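Long-range contact in unsaturated glucuronyl hydrolase (Streptococcus agalactiae, PDB 2ZZR), which hydrolyses unsaturated hyaluronate, chondroitin and heparin disaccharides, releasing the unsaturated uronic acid from them: residues A[173-187]-A[250-262]. Sequence-based numbering, arbitrary orientation.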
loop_
_atom_site.group_PDB
_atom_site.type_symbol
_atom_site.label_atom_id
_atom_site.label_comp_id
_atom_site.label_asym_id
_atom_site.label_seq_id
_atom_site.Cartn_x
_atom_site.Cartn_y
_atom_site.Cartn_z
ATOM N N ILE A 173 -0.723 3.020 10.883
ATOM C CA ILE A 173 -1.764 2.383 10.068
ATOM C C ILE A 173 -1.210 1.583 8.882
ATOM O O ILE A 173 -1.820 0.589 8.456
ATOM C CB ILE A 173 -2.838 3.400 9.587
ATOM C CG1 ILE A 173 -4.054 2.652 9.012
ATOM C CG2 ILE A 173 -2.233 4.433 8.625
ATOM C CD1 ILE A 173 -5.283 3.507 8.804
ATOM N N ASP A 174 -0.053 1.993 8.365
ATOM C CA ASP A 174 0.528 1.270 7.225
ATOM C C ASP A 174 0.971 -0.152 7.585
ATOM O O ASP A 174 1.224 -0.975 6.702
ATOM C CB ASP A 174 1.642 2.078 6.536
ATOM C CG ASP A 174 2.908 2.201 7.370
ATOM O OD1 ASP A 174 3.899 2.715 6.817
ATOM O OD2 ASP A 174 2.943 1.800 8.555
ATOM N N CYS A 175 1.034 -0.456 8.881
ATOM C CA CYS A 175 1.385 -1.805 9.315
ATOM C C CYS A 175 0.331 -2.834 8.875
ATOM O O CYS A 175 0.612 -4.033 8.821
ATOM C CB CYS A 175 1.633 -1.876 10.826
ATOM S SG CYS A 175 2.593 -3.331 11.319
ATOM N N LEU A 176 -0.874 -2.359 8.558
ATOM C CA LEU A 176 -1.915 -3.219 7.975
ATOM C C LEU A 176 -1.435 -3.934 6.709
ATOM O O LEU A 176 -1.836 -5.069 6.448
ATOM C CB LEU A 176 -3.185 -2.420 7.675
ATOM C CG LEU A 176 -4.015 -1.961 8.886
ATOM C CD1 LEU A 176 -5.234 -1.209 8.405
ATOM C CD2 LEU A 176 -4.430 -3.142 9.758
ATOM N N LEU A 177 -0.586 -3.268 5.929
ATOM C CA LEU A 177 -0.017 -3.883 4.715
ATOM C C LEU A 177 1.116 -4.848 5.036
ATOM O O LEU A 177 1.430 -5.743 4.237
ATOM C CB LEU A 177 0.494 -2.813 3.746
ATOM C CG LEU A 177 -0.442 -2.178 2.710
ATOM C CD1 LEU A 177 -0.692 -3.123 1.544
ATOM C CD2 LEU A 177 -1.753 -1.675 3.334
ATOM N N ASN A 178 1.737 -4.657 6.200
ATOM C CA ASN A 178 2.911 -5.436 6.587
ATOM C C ASN A 178 2.597 -6.751 7.303
ATOM O O ASN A 178 3.432 -7.654 7.349
ATOM C CB ASN A 178 3.866 -4.555 7.394
ATOM C CG ASN A 178 4.543 -3.513 6.525
ATOM O OD1 ASN A 178 5.565 -3.786 5.904
ATOM N ND2 ASN A 178 3.959 -2.321 6.454
ATOM N N ILE A 179 1.380 -6.879 7.826
ATOM C CA ILE A 179 0.973 -8.138 8.466
ATOM C C ILE A 179 0.633 -9.228 7.433
ATOM O O ILE A 179 0.476 -10.395 7.781
ATOM C CB ILE A 179 -0.196 -7.959 9.482
ATOM C CG1 ILE A 179 -1.489 -7.509 8.791
ATOM C CG2 ILE A 179 0.213 -6.988 10.600
ATOM C CD1 ILE A 179 -2.737 -7.493 9.706
ATOM N N GLN A 180 0.531 -8.852 6.164
ATOM C CA GLN A 180 0.265 -9.846 5.118
ATOM C C GLN A 180 1.417 -10.849 5.062
ATOM O O GLN A 180 1.206 -12.055 4.863
ATOM C CB GLN A 180 0.015 -9.176 3.761
ATOM C CG GLN A 180 -1.090 -8.091 3.782
ATOM C CD GLN A 180 -2.347 -8.486 4.565
ATOM O OE1 GLN A 180 -2.831 -7.729 5.412
ATOM N NE2 GLN A 180 -2.883 -9.659 4.275
ATOM N N LEU A 181 2.625 -10.338 5.292
ATOM C CA LEU A 181 3.833 -11.154 5.419
ATOM C C LEU A 181 3.659 -12.238 6.477
ATOM O O LEU A 181 4.095 -13.379 6.293
ATOM C CB LEU A 181 5.026 -10.246 5.770
ATOM C CG LEU A 181 6.373 -10.865 6.158
ATOM C CD1 LEU A 181 6.915 -11.717 5.012
ATOM C CD2 LEU A 181 7.349 -9.762 6.529
ATOM N N LEU A 182 3.005 -11.880 7.583
ATOM C CA LEU A 182 2.773 -12.825 8.676
ATOM C C LEU A 182 1.733 -13.887 8.327
ATOM O O LEU A 182 1.898 -15.052 8.695
ATOM C CB LEU A 182 2.401 -12.094 9.965
ATOM C CG LEU A 182 3.440 -11.075 10.434
ATOM C CD1 LEU A 182 2.977 -10.433 11.728
ATOM C CD2 LEU A 182 4.823 -11.719 10.609
ATOM N N PHE A 183 0.676 -13.498 7.612
ATOM C CA PHE A 183 -0.304 -14.474 7.125
ATOM C C PHE A 183 0.352 -15.467 6.161
ATOM O O PHE A 183 0.018 -16.653 6.179
ATOM C CB PHE A 183 -1.501 -13.799 6.450
ATOM C CG PHE A 183 -2.474 -13.146 7.416
ATOM C CD1 PHE A 183 -2.804 -11.801 7.280
ATOM C CD2 PHE A 183 -3.076 -13.883 8.440
ATOM C CE1 PHE A 183 -3.714 -11.190 8.151
ATOM C CE2 PHE A 183 -3.985 -13.283 9.320
ATOM C CZ PHE A 183 -4.304 -11.931 9.173
ATOM N N PHE A 184 1.278 -14.980 5.332
ATOM C CA PHE A 184 2.034 -15.851 4.423
ATOM C C PHE A 184 2.895 -16.840 5.212
ATOM O O PHE A 184 2.886 -18.047 4.934
ATOM C CB PHE A 184 2.905 -15.032 3.460
ATOM C CG PHE A 184 3.801 -15.878 2.589
ATOM C CD1 PHE A 184 3.313 -16.439 1.413
ATOM C CD2 PHE A 184 5.120 -16.129 2.957
ATOM C CE1 PHE A 184 4.132 -17.236 0.605
ATOM C CE2 PHE A 184 5.948 -16.925 2.156
ATOM C CZ PHE A 184 5.454 -17.469 0.976
ATOM N N ALA A 185 3.632 -16.332 6.199
ATOM C CA ALA A 185 4.476 -17.189 7.037
ATOM C C ALA A 185 3.653 -18.261 7.744
ATOM O O ALA A 185 4.092 -19.409 7.854
ATOM C CB ALA A 185 5.265 -16.360 8.040
ATOM N N TYR A 186 2.454 -17.897 8.196
ATOM C CA TYR A 186 1.542 -18.870 8.793
ATOM C C TYR A 186 1.194 -19.983 7.803
ATOM O O TYR A 186 1.246 -21.168 8.147
ATOM C CB TYR A 186 0.259 -18.204 9.298
ATOM C CG TYR A 186 -0.834 -19.210 9.579
ATOM C CD1 TYR A 186 -0.735 -20.095 10.656
ATOM C CD2 TYR A 186 -1.950 -19.299 8.749
ATOM C CE1 TYR A 186 -1.730 -21.035 10.905
ATOM C CE2 TYR A 186 -2.946 -20.234 8.986
ATOM C CZ TYR A 186 -2.832 -21.095 10.064
ATOM O OH TYR A 186 -3.828 -22.013 10.297
ATOM N N GLU A 187 0.830 -19.593 6.582
ATOM C CA GLU A 187 0.419 -20.555 5.554
ATOM C C GLU A 187 1.550 -21.512 5.175
ATOM O O GLU A 187 1.309 -22.696 4.923
ATOM C CB GLU A 187 -0.108 -19.826 4.318
ATOM C CG GLU A 187 -1.446 -19.132 4.567
ATOM C CD GLU A 187 -1.878 -18.224 3.432
ATOM O OE1 GLU A 187 -1.080 -17.987 2.502
ATOM O OE2 GLU A 187 -3.032 -17.746 3.473
ATOM N N TRP A 250 -4.275 3.316 3.078
ATOM C CA TRP A 250 -3.703 2.137 3.733
ATOM C C TRP A 250 -4.808 1.296 4.376
ATOM O O TRP A 250 -4.738 0.074 4.365
ATOM C CB TRP A 250 -2.681 2.516 4.807
ATOM C CG TRP A 250 -1.376 3.118 4.324
ATOM C CD1 TRP A 250 -0.727 4.185 4.883
ATOM C CD2 TRP A 250 -0.554 2.682 3.220
ATOM N NE1 TRP A 250 0.437 4.447 4.199
ATOM C CE2 TRP A 250 0.569 3.543 3.175
ATOM C CE3 TRP A 250 -0.664 1.663 2.261
ATOM C CZ2 TRP A 250 1.585 3.414 2.209
ATOM C CZ3 TRP A 250 0.353 1.529 1.298
ATOM C CH2 TRP A 250 1.460 2.407 1.281
ATOM N N GLY A 251 -5.819 1.961 4.937
ATOM C CA GLY A 251 -6.984 1.269 5.481
ATOM C C GLY A 251 -7.790 0.590 4.382
ATOM O O GLY A 251 -8.137 -0.592 4.497
ATOM N N ILE A 252 -8.056 1.330 3.307
ATOM C CA ILE A 252 -8.851 0.830 2.177
ATOM C C ILE A 252 -8.262 -0.436 1.563
ATOM O O ILE A 252 -9.011 -1.327 1.167
ATOM C CB ILE A 252 -9.085 1.925 1.103
ATOM C CG1 ILE A 252 -9.967 3.033 1.687
ATOM C CG2 ILE A 252 -9.749 1.350 -0.159
ATOM C CD1 ILE A 252 -9.914 4.335 0.902
ATOM N N TYR A 253 -6.933 -0.527 1.511
ATOM C CA TYR A 253 -6.294 -1.730 0.966
ATOM C C TYR A 253 -5.963 -2.744 2.059
ATOM O O TYR A 253 -6.169 -3.942 1.882
ATOM C CB TYR A 253 -5.057 -1.349 0.145
ATOM C CG TYR A 253 -4.512 -2.430 -0.787
ATOM C CD1 TYR A 253 -3.256 -2.282 -1.375
ATOM C CD2 TYR A 253 -5.242 -3.590 -1.077
ATOM C CE1 TYR A 253 -2.736 -3.255 -2.242
ATOM C CE2 TYR A 253 -4.726 -4.583 -1.938
ATOM C CZ TYR A 253 -3.475 -4.400 -2.513
ATOM O OH TYR A 253 -2.952 -5.357 -3.362
ATOM N N GLY A 254 -5.473 -2.274 3.203
ATOM C CA GLY A 254 -5.108 -3.184 4.289
ATOM C C GLY A 254 -6.267 -4.027 4.806
ATOM O O GLY A 254 -6.075 -5.185 5.186
ATOM N N ILE A 255 -7.467 -3.448 4.826
ATOM C CA ILE A 255 -8.639 -4.168 5.330
ATOM C C ILE A 255 -9.003 -5.386 4.451
ATOM O O ILE A 255 -9.039 -6.501 4.963
ATOM C CB ILE A 255 -9.867 -3.239 5.573
ATOM C CG1 ILE A 255 -9.585 -2.271 6.729
ATOM C CG2 ILE A 255 -11.118 -4.085 5.865
ATOM C CD1 ILE A 255 -10.596 -1.124 6.845
ATOM N N PRO A 256 -9.271 -5.181 3.139
ATOM C CA PRO A 256 -9.583 -6.367 2.314
ATOM C C PRO A 256 -8.454 -7.403 2.255
ATOM O O PRO A 256 -8.733 -8.609 2.210
ATOM C CB PRO A 256 -9.896 -5.781 0.928
ATOM C CG PRO A 256 -9.296 -4.409 0.934
ATOM C CD PRO A 256 -9.386 -3.935 2.361
ATOM N N LEU A 257 -7.199 -6.952 2.281
ATOM C CA LEU A 257 -6.077 -7.896 2.298
ATOM C C LEU A 257 -6.160 -8.817 3.519
ATOM O O LEU A 257 -6.033 -10.037 3.398
ATOM C CB LEU A 257 -4.733 -7.159 2.264
ATOM C CG LEU A 257 -4.324 -6.551 0.924
ATOM C CD1 LEU A 257 -3.055 -5.737 1.100
ATOM C CD2 LEU A 257 -4.110 -7.635 -0.135
ATOM N N SER A 258 -6.416 -8.235 4.688
ATOM C CA SER A 258 -6.577 -9.021 5.912
ATOM C C SER A 258 -7.850 -9.859 5.902
ATOM O O SER A 258 -7.868 -10.981 6.432
ATOM C CB SER A 258 -6.566 -8.107 7.133
ATOM O OG SER A 258 -5.344 -7.402 7.189
ATOM N N TYR A 259 -8.904 -9.319 5.300
ATOM C CA TYR A 259 -10.175 -10.043 5.183
ATOM C C TYR A 259 -9.993 -11.395 4.478
ATOM O O TYR A 259 -10.622 -12.388 4.862
ATOM C CB TYR A 259 -11.230 -9.201 4.463
ATOM C CG TYR A 259 -12.510 -9.969 4.206
ATOM C CD1 TYR A 259 -13.486 -10.091 5.193
ATOM C CD2 TYR A 259 -12.729 -10.600 2.978
ATOM C CE1 TYR A 259 -14.661 -10.809 4.955
ATOM C CE2 TYR A 259 -13.891 -11.323 2.737
ATOM C CZ TYR A 259 -14.850 -11.427 3.728
ATOM O OH TYR A 259 -15.999 -12.150 3.486
ATOM N N ARG A 260 -9.137 -11.437 3.456
ATOM C CA ARG A 260 -8.848 -12.707 2.766
ATOM C C ARG A 260 -8.549 -13.808 3.768
ATOM O O ARG A 260 -8.969 -14.950 3.598
ATOM C CB ARG A 260 -7.610 -12.595 1.885
ATOM C CG ARG A 260 -7.666 -11.606 0.752
ATOM C CD ARG A 260 -6.304 -11.591 0.054
ATOM N NE ARG A 260 -5.232 -11.176 0.967
ATOM C CZ ARG A 260 -3.943 -11.479 0.820
ATOM N NH1 ARG A 260 -3.533 -12.216 -0.209
ATOM N NH2 ARG A 260 -3.058 -11.048 1.712
ATOM N N LYS A 261 -7.803 -13.443 4.805
ATOM C CA LYS A 261 -7.210 -14.399 5.723
ATOM C C LYS A 261 -8.006 -14.566 7.012
ATOM O O LYS A 261 -7.728 -15.469 7.817
ATOM C CB LYS A 261 -5.775 -13.971 6.040
ATOM C CG LYS A 261 -4.923 -13.680 4.808
ATOM C CD LYS A 261 -4.817 -14.901 3.894
ATOM C CE LYS A 261 -3.995 -14.597 2.649
ATOM N NZ LYS A 261 -3.945 -15.815 1.769
ATOM N N MET A 262 -8.992 -13.701 7.211
ATOM C CA MET A 262 -9.730 -13.664 8.473
ATOM C C MET A 262 -11.216 -13.902 8.279
ATOM O O MET A 262 -11.874 -14.494 9.146
ATOM C CB MET A 262 -9.487 -12.331 9.190
ATOM C CG MET A 262 -8.053 -12.155 9.633
ATOM S SD MET A 262 -7.680 -10.508 10.252
ATOM C CE MET A 262 -8.739 -10.439 11.694
#
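Asp174, just before the short helix 175-178, meets Trp250 on helix 250-262 in the alpha-barrel (six-hairpin clan, glycoside hydrolase family 88); further along, the axes of 180-187 and 250-262 run nearly parallel, at 16° to each other. The evidence for a CH-pi contact is that Asp174 CB lies 3.6 Å from the centroid of the Trp250 five-membered ring, over its face. Asp174 is the probable proton donor and Trp250 probably binds substrate. CG of Asp174 stands between the backbone N and the carbonyl carbon (chi1 70°); OD2 is hydrogen-bonded to His113 NE2 and OD1 lies close to OD1 of Asp114.

Apolar packing joins Ile173 and Leu177 to the second helix: Ile173 CG2 abuts the indole edge at Trp250 CD1, while Leu177 is a knob in the hole formed by Trp250, Tyr253, Gly254 and Leu257. Its two methyls divide the work: CD2 approaches Trp250 CE3 at 3.7 Å, and CD1 reaches Leu257 CD1 at 3.6 Å. Gly254, having no side chain, lets the backbones close to 4.9 Å between its CA and that of Leu176.

At the far end, Lys261 CB sits over the centre of the Phe183 ring, 10° off its normal, and Met262 SD makes an oblique Met-aromatic contact with that ring. The lysine chain bends at chi2 and then runs extended to a salt bridge, where Lys261 NZ donates to the syn lone pair of Glu187 OE2 at 2.7 Å.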